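Local atomic coordinates of protein-L-isoaspartate(D-aspartate) O-methyltransferase (Sulfolobus tokodaii, PDB entry 1VBF), a protein that probably methylates L-isoaspartyl residues of damaged proteins, using S-adenosyl-L-methionine, as a step in their repair or degradation. Residues I7-L16 with L56-D64. Residues are numbered along the deposited sequence; the frame is centred on the assembly and turned at random.
Sequences ILRKIKTQEL and LNLGIFMLD
Asp64, in the last turn of helix 56-65, turns its carboxylate onto the backbone of the link between helices 4-10 and 14-22. With CG anti to the backbone N (chi1 -161°), the group reaches across to two successive amides. Lys12 N points almost straight at Asp64 OD2, 2.8 Å away, on the syn side and tilted 18° out of the carboxylate plane. Thr13 N meets the syn lone pair of Asp64 OD1 at 2.9 Å, along a more bent path. The Thr13 side chain slides past the aspartate in the opposite direction, its OG1 lying 3.2 Å from Asp64 OD1. A water that donates to Leu63 O is also weakly linked to this hydroxyl.

Toward the start of helix 56-65 the contact becomes apolar. Ile60 presents CG2 to the link and to both helices: Ile11 CD1 packs on Ile60 CG2 at 3.6 Å in a slanting approach, whereas Ile7 crosses Ile60 at about a right angle, CG2 against CG2. Leu16 comes in from helix 14-22 and lays CD1 over the backbone of the last turn, 3.6 Å from Asp64 N. Two turns before Asp64, at the start of the helix, Ile7 CD1 touches Leu56 CD1, and the exposed Lys10 brings NZ to 3.6 Å from Asn57 OD1. Phe20 of helix 14-22 adds to the cover over Ile11 and Ile60, while Leu87 of helix 83-91 also touches Ile60.

Were Asp64 replaced by an alanine, the amides of Lys12 and Thr13 would probably lose their carboxylate acceptor and the link would be freer to shift. The arrangement thus joins the N-terminal helices to helix 56-65 of the Rossmann-like methyltransferase fold by two means: apolar packing between side chains, and an acidic group that takes up backbone N-H groups where the chain turns between helices.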
loop_
_atom_site.group_PDB
_atom_site.type_symbol
_atom_site.label_atom_id
_atom_site.label_comp_id
_atom_site.label_asym_id
_atom_site.label_seq_id
_atom_site.Cartn_x
_atom_site.Cartn_y
_atom_site.Cartn_z
ATOM N N ILE B 7 33.073 12.186 15.369
ATOM C CA ILE B 7 33.420 11.123 14.450
ATOM C C ILE B 7 34.811 10.556 14.672
ATOM O O ILE B 7 35.000 9.335 14.602
ATOM C CB ILE B 7 33.302 11.593 12.978
ATOM C CG1 ILE B 7 31.905 12.152 12.715
ATOM C CG2 ILE B 7 33.540 10.425 12.040
ATOM C CD1 ILE B 7 31.663 12.541 11.302
ATOM N N LEU B 8 35.766 11.441 14.951
ATOM C CA LEU B 8 37.160 11.057 15.165
ATOM C C LEU B 8 37.320 10.194 16.405
ATOM O O LEU B 8 38.094 9.246 16.418
ATOM C CB LEU B 8 38.020 12.311 15.288
ATOM C CG LEU B 8 39.524 12.257 15.023
ATOM C CD1 LEU B 8 40.101 13.628 15.323
ATOM C CD2 LEU B 8 40.198 11.220 15.887
ATOM N N ARG B 9 36.582 10.527 17.450
ATOM C CA ARG B 9 36.624 9.798 18.713
ATOM C C ARG B 9 36.278 8.312 18.507
ATOM O O ARG B 9 36.856 7.417 19.137
ATOM C CB ARG B 9 35.610 10.423 19.677
ATOM C CG ARG B 9 36.105 10.602 21.088
ATOM C CD ARG B 9 34.968 10.958 22.039
ATOM N NE ARG B 9 34.140 9.797 22.380
ATOM C CZ ARG B 9 33.192 9.792 23.321
ATOM N NH1 ARG B 9 32.937 10.891 24.026
ATOM N NH2 ARG B 9 32.509 8.680 23.567
ATOM N N LYS B 10 35.323 8.072 17.615
ATOM C CA LYS B 10 34.841 6.734 17.306
ATOM C C LYS B 10 35.779 5.860 16.473
ATOM O O LYS B 10 35.696 4.637 16.554
ATOM C CB LYS B 10 33.515 6.828 16.551
ATOM C CG LYS B 10 32.346 7.453 17.288
ATOM C CD LYS B 10 31.234 7.721 16.274
ATOM C CE LYS B 10 29.850 7.704 16.899
ATOM N NZ LYS B 10 28.792 7.597 15.840
ATOM N N ILE B 11 36.643 6.472 15.659
ATOM C CA ILE B 11 37.542 5.704 14.799
ATOM C C ILE B 11 38.478 4.730 15.533
ATOM O O ILE B 11 39.302 5.124 16.353
ATOM C CB ILE B 11 38.363 6.644 13.880
ATOM C CG1 ILE B 11 37.391 7.467 13.035
ATOM C CG2 ILE B 11 39.390 5.834 13.025
ATOM C CD1 ILE B 11 38.056 8.495 12.203
ATOM N N LYS B 12 38.325 3.450 15.200
ATOM C CA LYS B 12 39.088 2.360 15.789
ATOM C C LYS B 12 40.427 2.089 15.103
ATOM O O LYS B 12 41.306 1.460 15.677
ATOM C CB LYS B 12 38.246 1.084 15.758
ATOM C CG LYS B 12 37.664 0.651 17.087
ATOM C CD LYS B 12 36.599 1.593 17.575
ATOM C CE LYS B 12 36.252 1.298 19.024
ATOM N NZ LYS B 12 35.156 2.184 19.515
ATOM N N THR B 13 40.584 2.538 13.865
ATOM C CA THR B 13 41.835 2.316 13.150
ATOM C C THR B 13 42.675 3.584 13.230
ATOM O O THR B 13 42.359 4.596 12.614
ATOM C CB THR B 13 41.555 1.946 11.684
ATOM O OG1 THR B 13 40.889 0.684 11.645
ATOM C CG2 THR B 13 42.839 1.865 10.879
ATOM N N GLN B 14 43.742 3.521 14.012
ATOM C CA GLN B 14 44.613 4.671 14.206
ATOM C C GLN B 14 45.011 5.386 12.927
ATOM O O GLN B 14 45.011 6.610 12.884
ATOM C CB GLN B 14 45.880 4.263 14.983
ATOM C CG GLN B 14 46.676 5.450 15.519
ATOM C CD GLN B 14 45.771 6.517 16.141
ATOM O OE1 GLN B 14 44.760 6.199 16.772
ATOM N NE2 GLN B 14 46.138 7.788 15.970
ATOM N N GLU B 15 45.352 4.627 11.888
ATOM C CA GLU B 15 45.764 5.210 10.611
ATOM C C GLU B 15 44.635 6.031 9.977
ATOM O O GLU B 15 44.868 7.107 9.425
ATOM C CB GLU B 15 46.221 4.107 9.664
ATOM C CG GLU B 15 47.258 3.155 10.261
ATOM C CD GLU B 15 46.648 2.028 11.125
ATOM O OE1 GLU B 15 46.032 2.311 12.186
ATOM O OE2 GLU B 15 46.795 0.844 10.735
ATOM N N LEU B 16 43.411 5.521 10.077
ATOM C CA LEU B 16 42.240 6.207 9.547
ATOM C C LEU B 16 42.014 7.484 10.350
ATOM O O LEU B 16 41.646 8.522 9.816
ATOM C CB LEU B 16 41.003 5.307 9.673
ATOM C CG LEU B 16 39.864 5.466 8.647
ATOM C CD1 LEU B 16 38.563 5.285 9.390
ATOM C CD2 LEU B 16 39.888 6.828 7.941
ATOM N N LEU B 56 28.993 11.336 5.747
ATOM C CA LEU B 56 30.291 11.241 6.383
ATOM C C LEU B 56 30.308 10.221 7.500
ATOM O O LEU B 56 31.265 9.439 7.624
ATOM C CB LEU B 56 30.725 12.587 6.951
ATOM C CG LEU B 56 32.187 13.036 6.764
ATOM C CD1 LEU B 56 32.568 13.991 7.892
ATOM C CD2 LEU B 56 33.128 11.861 6.774
ATOM N N ASN B 57 29.268 10.243 8.330
ATOM C CA ASN B 57 29.215 9.300 9.430
ATOM C C ASN B 57 29.215 7.871 8.886
ATOM O O ASN B 57 29.881 6.983 9.419
ATOM C CB ASN B 57 27.983 9.554 10.291
ATOM C CG ASN B 57 28.308 9.527 11.801
ATOM O OD1 ASN B 57 28.754 8.503 12.352
ATOM N ND2 ASN B 57 28.087 10.663 12.475
ATOM N N LEU B 58 28.487 7.647 7.803
ATOM C CA LEU B 58 28.442 6.321 7.224
ATOM C C LEU B 58 29.797 5.952 6.620
ATOM O O LEU B 58 30.352 4.881 6.937
ATOM C CB LEU B 58 27.367 6.263 6.153
ATOM C CG LEU B 58 26.415 5.079 6.237
ATOM C CD1 LEU B 58 25.772 4.932 4.917
ATOM C CD2 LEU B 58 27.139 3.799 6.549
ATOM N N GLY B 59 30.313 6.834 5.747
ATOM C CA GLY B 59 31.607 6.619 5.098
ATOM C C GLY B 59 32.784 6.287 6.021
ATOM O O GLY B 59 33.558 5.344 5.783
ATOM N N ILE B 60 32.927 7.060 7.086
ATOM C CA ILE B 60 34.015 6.832 8.028
ATOM C C ILE B 60 33.838 5.490 8.728
ATOM O O ILE B 60 34.821 4.780 9.012
ATOM C CB ILE B 60 34.082 7.973 9.068
ATOM C CG1 ILE B 60 34.251 9.308 8.339
ATOM C CG2 ILE B 60 35.244 7.753 10.015
ATOM C CD1 ILE B 60 35.399 9.279 7.317
ATOM N N PHE B 61 32.581 5.151 9.008
ATOM C CA PHE B 61 32.276 3.882 9.647
ATOM C C PHE B 61 32.681 2.733 8.710
ATOM O O PHE B 61 33.312 1.763 9.125
ATOM C CB PHE B 61 30.773 3.787 9.985
ATOM C CG PHE B 61 30.362 2.441 10.504
ATOM C CD1 PHE B 61 30.892 1.948 11.700
ATOM C CD2 PHE B 61 29.534 1.617 9.750
ATOM C CE1 PHE B 61 30.610 0.645 12.132
ATOM C CE2 PHE B 61 29.242 0.311 10.170
ATOM C CZ PHE B 61 29.783 -0.177 11.361
HETATM N N MSE B 62 32.322 2.854 7.438
HETATM C CA MSE B 62 32.662 1.833 6.464
HETATM C C MSE B 62 34.167 1.656 6.308
HETATM O O MSE B 62 34.676 0.527 6.346
HETATM C CB MSE B 62 32.017 2.174 5.134
HETATM C CG MSE B 62 30.508 2.254 5.249
HETATM SE SE MSE B 62 29.575 2.392 3.559
HETATM C CE MSE B 62 28.944 4.198 3.759
ATOM N N LEU B 63 34.886 2.767 6.144
ATOM C CA LEU B 63 36.336 2.685 6.014
ATOM C C LEU B 63 36.945 2.123 7.291
ATOM O O LEU B 63 37.871 1.317 7.233
ATOM C CB LEU B 63 36.938 4.055 5.718
ATOM C CG LEU B 63 36.509 4.725 4.403
ATOM C CD1 LEU B 63 37.380 5.946 4.163
ATOM C CD2 LEU B 63 36.615 3.740 3.232
ATOM N N ASP B 64 36.419 2.526 8.445
ATOM C CA ASP B 64 36.947 2.031 9.709
ATOM C C ASP B 64 36.765 0.516 9.782
ATOM O O ASP B 64 37.631 -0.212 10.273
ATOM C CB ASP B 64 36.255 2.732 10.882
ATOM C CG ASP B 64 37.052 2.633 12.192
ATOM O OD1 ASP B 64 38.293 2.414 12.142
ATOM O OD2 ASP B 64 36.437 2.800 13.277
HETATM O O HOH W 1 40.255 0.566 8.350
#